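Side-chain contacts in dihydropteroate synthase (Burkholderia cenocepacia, PDB 2Y5S), which probably condenses 4-aminobenzoate with a dihydropterin diphosphate to make 7,8-dihydropteroate, the precursor of folates, releasing diphosphate: residues S236-V241 with A252-A257; F198-V203 with Y207-A212. All blocks are in the same frame, centred on the assembly; numbering follows the deposited sequence.

In the fold
Both contacts belong to the TIM-barrel fold of the pterin-binding enzymes and follow one another along the chain, neither nesting nor crossing. After strand 190-193, contact 2 closes the short connection from the pocket loop 198-203 into helix 204-211. The chain then passes through strand 229-230, and contact 1 joins the short helix 236-239, which follows it in sequence, to helix 251-263, with ten residues between its segments. Their centres are about 12 Å apart, and a probable hydrogen bond of 2.8 Å between Tyr-207 OH and Met-237 O bridges them. Each includes one residue of the 7,8-dihydropteroate pocket, Phe-198 or Ser-236, and each also touches the second subunit.

Contact 1: residues S236-V241 with A252-A257; sequences SMLGAV and AASVAA. With 78H (7,8-dihydropteroate), chain P.
Leu-238 and Ala-253 form the nearest CA pair across the two segments, 6.1 Å apart, where the short helix 236-239 meets helix 251-263. The contact is essentially one leucine laid on a small-residue face. Its chi1 of -54° sets CG beside the backbone N, from where the two methyls reach the other helix, CD1 at Ser-254 and CD2 at Ala-257. CD2 is 3.9 Å from the CB of Ala-257, one turn beyond Ala-253, whose own CB lies 4.0 Å from Leu-238 CB. CD1 comes down 3.5 Å from Ser-254 CA, which is tighter than usual for two carbons. The same methyl is 3.3 Å from Ser-254 OG, but that hydroxyl is engaged in hydrogen bonds with Arg-250 O and Arg-234 N. At the start of the short helix, Ser-236 N donates to carboxylate oxygen O23 of 7,8-dihydropteroate at 2.9 Å, with a weak second bond to O22. This puts the carboxylate of the aminobenzoate half at the N-terminal end of helix 236-239, whose N-H groups and dipole would probably favour the negative charge. In the TIM-barrel fold, the leucine thus joins the short helix after strand 229-230 to helix 251-263; Tyr-207 of helix 204-211 touches Leu-238, Val-255 packs on helix 274-291, and Val-283 of the second subunit packs against Ala-253.

Contact 2: residues F198-V203 with Y207-A212; sequences FGKAVV and YALLAA. With 78H (7,8-dihydropteroate), chain P.
The Tyr-207 ring turns its edge to Val-203: the CA of Val-203 lies in the ring plane, 3.9 Å from CD2, Val-203 O is near that plane at 3.2 Å from the same carbon, and Val-203 CG1 also meets Tyr-207 CD2, at 3.9 Å. The Phe-198 ring instead serves the ligand. One face carries C16 of 7,8-dihydropteroate, on the aminobenzoate ring, while N5 of the pterin lies in plane at its edge; CZ is 3.2 Å from the linking nitrogen N11, so the phenyl sits where the two halves of the product join. Thus the loop after strand 190-193 forms part of the ligand pocket before entering helix 204-211. Beside the tyrosine edge, Tyr-207 N donates to Val-203 O at 2.9 Å with an N-H...O angle of 163°, the N-H of residue i+4 to the C=O of residue i, in the first turn of that helix. Farther along, the Lys-200 and Leu-209 side chains cross at about a right angle, with CE and CD1 3.8 Å apart. A bend at chi2 (102°) turns the lysine chain back toward its own loop, where NZ bonds to Phe-198 O at 2.9 Å from above the carbonyl plane. Gly-195 O, Pro-194 O and His-147 ND1 share its N-H groups as well. NZ therefore ties three backbone carbonyls together, consistent with fixing the loop that carries Phe-198.

Contact 1: residues S236-V241 with A252-A257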
loop_
_atom_site.group_PDB
_atom_site.type_symbol
_atom_site.label_atom_id
_atom_site.label_comp_id
_atom_site.label_asym_id
_atom_site.label_seq_id
_atom_site.Cartn_x
_atom_site.Cartn_y
_atom_site.Cartn_z
ATOM N N SER B 236 13.276 -8.468 6.960
ATOM C CA SER B 236 14.013 -7.548 7.813
ATOM C C SER B 236 14.037 -6.130 7.306
ATOM O O SER B 236 14.019 -5.205 8.117
ATOM C CB SER B 236 15.447 -8.029 7.989
ATOM O OG SER B 236 15.424 -9.175 8.799
ATOM N N MET B 237 14.072 -5.942 5.983
ATOM C CA MET B 237 13.999 -4.582 5.418
ATOM C C MET B 237 12.749 -3.831 5.883
ATOM O O MET B 237 12.738 -2.601 5.937
ATOM C CB MET B 237 14.060 -4.593 3.887
ATOM C CG MET B 237 12.898 -5.315 3.207
ATOM S SD MET B 237 13.060 -5.375 1.405
ATOM C CE MET B 237 12.686 -3.676 0.970
ATOM N N LEU B 238 11.685 -4.569 6.188
ATOM C CA LEU B 238 10.440 -3.967 6.678
ATOM C C LEU B 238 10.506 -3.702 8.193
ATOM O O LEU B 238 10.157 -2.614 8.663
ATOM C CB LEU B 238 9.260 -4.880 6.332
ATOM C CG LEU B 238 9.097 -5.306 4.861
ATOM C CD1 LEU B 238 7.796 -6.099 4.666
ATOM C CD2 LEU B 238 9.149 -4.128 3.914
ATOM N N GLY B 239 10.954 -4.698 8.963
ATOM C CA GLY B 239 11.135 -4.532 10.408
ATOM C C GLY B 239 12.029 -3.355 10.763
ATOM O O GLY B 239 11.767 -2.613 11.747
ATOM N N ALA B 240 13.065 -3.167 9.952
ATOM C CA ALA B 240 14.049 -2.114 10.162
ATOM C C ALA B 240 13.457 -0.709 10.090
ATOM O O ALA B 240 13.969 0.199 10.746
ATOM C CB ALA B 240 15.205 -2.256 9.172
ATOM N N VAL B 241 12.395 -0.522 9.305
ATOM C CA VAL B 241 11.782 0.797 9.150
ATOM C C VAL B 241 10.532 1.013 10.005
ATOM O O VAL B 241 9.994 2.121 10.060
ATOM C CB VAL B 241 11.477 1.121 7.687
ATOM C CG1 VAL B 241 12.751 1.010 6.857
ATOM C CG2 VAL B 241 10.371 0.214 7.122
ATOM N N ALA B 252 1.113 -4.995 7.395
ATOM C CA ALA B 252 0.858 -3.731 6.686
ATOM C C ALA B 252 2.075 -3.252 5.929
ATOM O O ALA B 252 1.965 -2.791 4.792
ATOM C CB ALA B 252 0.348 -2.632 7.638
ATOM N N ALA B 253 3.253 -3.368 6.542
ATOM C CA ALA B 253 4.485 -3.027 5.842
ATOM C C ALA B 253 4.708 -3.901 4.604
ATOM O O ALA B 253 5.192 -3.417 3.591
ATOM C CB ALA B 253 5.694 -3.098 6.793
ATOM N N SER B 254 4.349 -5.177 4.693
ATOM C CA SER B 254 4.492 -6.134 3.571
ATOM C C SER B 254 3.541 -5.787 2.431
ATOM O O SER B 254 3.925 -5.759 1.263
ATOM C CB SER B 254 4.237 -7.572 4.044
ATOM O OG SER B 254 5.141 -7.980 5.054
ATOM N N VAL B 255 2.301 -5.461 2.775
ATOM C CA VAL B 255 1.364 -4.943 1.778
ATOM C C VAL B 255 1.927 -3.685 1.094
ATOM O O VAL B 255 1.879 -3.578 -0.140
ATOM C CB VAL B 255 -0.012 -4.668 2.433
ATOM C CG1 VAL B 255 -0.951 -3.953 1.473
ATOM C CG2 VAL B 255 -0.625 -5.985 2.898
ATOM N N ALA B 256 2.463 -2.745 1.875
ATOM C CA ALA B 256 3.046 -1.513 1.311
ATOM C C ALA B 256 4.163 -1.834 0.319
ATOM O O ALA B 256 4.224 -1.264 -0.785
ATOM C CB ALA B 256 3.555 -0.572 2.440
ATOM N N ALA B 257 5.019 -2.781 0.684
ATOM C CA ALA B 257 6.138 -3.168 -0.174
ATOM C C ALA B 257 5.663 -3.837 -1.482
ATOM O O ALA B 257 6.148 -3.519 -2.590
ATOM C CB ALA B 257 7.097 -4.070 0.590
HETATM O O4 78H P . 12.651 -13.089 -2.163
HETATM C C4 78H P . 12.580 -14.250 -2.571
HETATM C C5 78H P . 12.652 -15.354 -1.696
HETATM N N3 78H P . 12.447 -14.491 -3.948
HETATM C C9 78H P . 12.584 -16.649 -2.261
HETATM N N5 78H P . 12.732 -15.181 -0.352
HETATM C C2 78H P . 12.410 -15.828 -4.451
HETATM N N8 78H P . 12.643 -17.775 -1.452
HETATM N N1 78H P . 12.464 -16.855 -3.588
HETATM C C6 78H P . 12.839 -16.239 0.475
HETATM N N2 78H P . 12.323 -16.061 -5.770
HETATM C C7 78H P . 12.985 -17.678 -0.028
HETATM C C10 78H P . 12.854 -16.042 1.964
HETATM N N11 78H P . 14.211 -15.725 2.423
HETATM C C15 78H P . 14.388 -14.681 3.223
HETATM C C16 78H P . 15.363 -13.729 2.944
HETATM C C17 78H P . 13.555 -14.547 4.334
HETATM C C18 78H P . 15.522 -12.645 3.789
HETATM C C19 78H P . 13.714 -13.459 5.182
HETATM C C20 78H P . 14.701 -12.513 4.911
HETATM C C21 78H P . 14.856 -11.294 5.826
HETATM O O22 78H P . 15.532 -10.364 5.380
HETATM O O23 78H P . 14.204 -11.236 6.892
#

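Contact 2: residues F198-V203 with Y207-A212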
loop_
_atom_site.group_PDB
_atom_site.type_symbol
_atom_site.label_atom_id
_atom_site.label_comp_id
_atom_site.label_asym_id
_atom_site.label_seq_id
_atom_site.Cartn_x
_atom_site.Cartn_y
_atom_site.Cartn_z
ATOM N N PHE B 198 18.951 -10.784 0.499
ATOM C CA PHE B 198 20.005 -11.801 0.260
ATOM C C PHE B 198 21.362 -11.166 -0.084
ATOM O O PHE B 198 21.704 -10.967 -1.266
ATOM C CB PHE B 198 19.596 -12.741 -0.863
ATOM C CG PHE B 198 18.502 -13.706 -0.504
ATOM C CD1 PHE B 198 18.811 -14.961 0.022
ATOM C CD2 PHE B 198 17.159 -13.382 -0.724
ATOM C CE1 PHE B 198 17.802 -15.880 0.330
ATOM C CE2 PHE B 198 16.145 -14.283 -0.416
ATOM C CZ PHE B 198 16.466 -15.536 0.109
ATOM N N GLY B 199 22.142 -10.858 0.954
ATOM C CA GLY B 199 23.442 -10.213 0.783
ATOM C C GLY B 199 23.326 -8.728 0.464
ATOM O O GLY B 199 24.095 -8.196 -0.337
ATOM N N LYS B 200 22.347 -8.064 1.071
ATOM C CA LYS B 200 22.096 -6.637 0.841
ATOM C C LYS B 200 22.110 -5.899 2.166
ATOM O O LYS B 200 21.642 -6.432 3.164
ATOM C CB LYS B 200 20.735 -6.437 0.178
ATOM C CG LYS B 200 20.727 -6.648 -1.339
ATOM C CD LYS B 200 20.175 -7.942 -1.733
ATOM C CE LYS B 200 20.458 -8.258 -3.194
ATOM N NZ LYS B 200 20.258 -9.710 -3.456
ATOM N N ALA B 201 22.652 -4.685 2.184
ATOM C CA ALA B 201 22.477 -3.803 3.343
ATOM C C ALA B 201 20.965 -3.663 3.608
ATOM O O ALA B 201 20.201 -3.326 2.693
ATOM C CB ALA B 201 23.147 -2.439 3.110
ATOM N N VAL B 202 20.556 -3.952 4.849
ATOM C CA VAL B 202 19.144 -4.176 5.214
ATOM C C VAL B 202 18.205 -3.069 4.738
ATOM O O VAL B 202 17.101 -3.337 4.300
ATOM C CB VAL B 202 18.965 -4.403 6.750
ATOM C CG1 VAL B 202 19.474 -3.174 7.596
ATOM C CG2 VAL B 202 17.518 -4.754 7.083
ATOM N N VAL B 203 18.654 -1.827 4.829
ATOM C CA VAL B 203 17.874 -0.716 4.361
ATOM C C VAL B 203 18.420 -0.152 3.038
ATOM O O VAL B 203 17.699 -0.134 2.041
ATOM C CB VAL B 203 17.714 0.349 5.463
ATOM C CG1 VAL B 203 17.107 1.612 4.897
ATOM C CG2 VAL B 203 16.805 -0.201 6.595
ATOM N N TYR B 207 16.219 -1.036 -0.334
ATOM C CA TYR B 207 15.338 0.051 -0.794
ATOM C C TYR B 207 15.819 0.720 -2.079
ATOM O O TYR B 207 14.999 1.213 -2.831
ATOM C CB TYR B 207 15.035 1.059 0.307
ATOM C CG TYR B 207 14.059 0.484 1.310
ATOM C CD1 TYR B 207 12.694 0.447 1.040
ATOM C CD2 TYR B 207 14.492 -0.065 2.497
ATOM C CE1 TYR B 207 11.805 -0.092 1.947
ATOM C CE2 TYR B 207 13.592 -0.610 3.415
ATOM C CZ TYR B 207 12.261 -0.607 3.136
ATOM O OH TYR B 207 11.367 -1.161 4.026
ATOM N N ALA B 208 17.126 0.679 -2.354
ATOM C CA ALA B 208 17.631 1.116 -3.671
ATOM C C ALA B 208 17.020 0.221 -4.755
ATOM O O ALA B 208 16.532 0.687 -5.784
ATOM C CB ALA B 208 19.159 1.044 -3.720
ATOM N N LEU B 209 17.045 -1.081 -4.504
ATOM C CA LEU B 209 16.514 -2.041 -5.454
ATOM C C LEU B 209 15.017 -1.896 -5.614
ATOM O O LEU B 209 14.519 -2.082 -6.711
ATOM C CB LEU B 209 16.863 -3.473 -5.036
ATOM C CG LEU B 209 18.355 -3.804 -5.098
ATOM C CD1 LEU B 209 18.629 -5.090 -4.314
ATOM C CD2 LEU B 209 18.837 -3.937 -6.531
ATOM N N LEU B 210 14.292 -1.596 -4.534
ATOM C CA LEU B 210 12.841 -1.427 -4.635
ATOM C C LEU B 210 12.479 -0.138 -5.376
ATOM O O LEU B 210 11.612 -0.175 -6.255
ATOM C CB LEU B 210 12.180 -1.464 -3.268
ATOM C CG LEU B 210 10.650 -1.281 -3.197
ATOM C CD1 LEU B 210 9.912 -2.106 -4.268
ATOM C CD2 LEU B 210 10.164 -1.648 -1.810
ATOM N N ALA B 211 13.138 0.979 -5.037
ATOM C CA ALA B 211 12.911 2.276 -5.727
ATOM C C ALA B 211 13.220 2.222 -7.230
ATOM O O ALA B 211 12.538 2.868 -8.032
ATOM C CB ALA B 211 13.748 3.391 -5.078
ATOM N N ALA B 212 14.253 1.459 -7.587
ATOM C CA ALA B 212 14.688 1.302 -8.968
ATOM C C ALA B 212 14.346 -0.053 -9.572
ATOM O O ALA B 212 15.012 -0.495 -10.502
ATOM C CB ALA B 212 16.195 1.536 -9.048
HETATM O O4 78H P . 12.651 -13.089 -2.163
HETATM C C4 78H P . 12.580 -14.250 -2.571
HETATM C C5 78H P . 12.652 -15.354 -1.696
HETATM N N3 78H P . 12.447 -14.491 -3.948
HETATM C C9 78H P . 12.584 -16.649 -2.261
HETATM N N5 78H P . 12.732 -15.181 -0.352
HETATM C C2 78H P . 12.410 -15.828 -4.451
HETATM N N8 78H P . 12.643 -17.775 -1.452
HETATM N N1 78H P . 12.464 -16.855 -3.588
HETATM C C6 78H P . 12.839 -16.239 0.475
HETATM N N2 78H P . 12.323 -16.061 -5.770
HETATM C C7 78H P . 12.985 -17.678 -0.028
HETATM C C10 78H P . 12.854 -16.042 1.964
HETATM N N11 78H P . 14.211 -15.725 2.423
HETATM C C15 78H P . 14.388 -14.681 3.223
HETATM C C16 78H P . 15.363 -13.729 2.944
HETATM C C17 78H P . 13.555 -14.547 4.334
HETATM C C18 78H P . 15.522 -12.645 3.789
HETATM C C19 78H P . 13.714 -13.459 5.182
HETATM C C20 78H P . 14.701 -12.513 4.911
HETATM C C21 78H P . 14.856 -11.294 5.826
HETATM O O22 78H P . 15.532 -10.364 5.380
HETATM O O23 78H P . 14.204 -11.236 6.892
#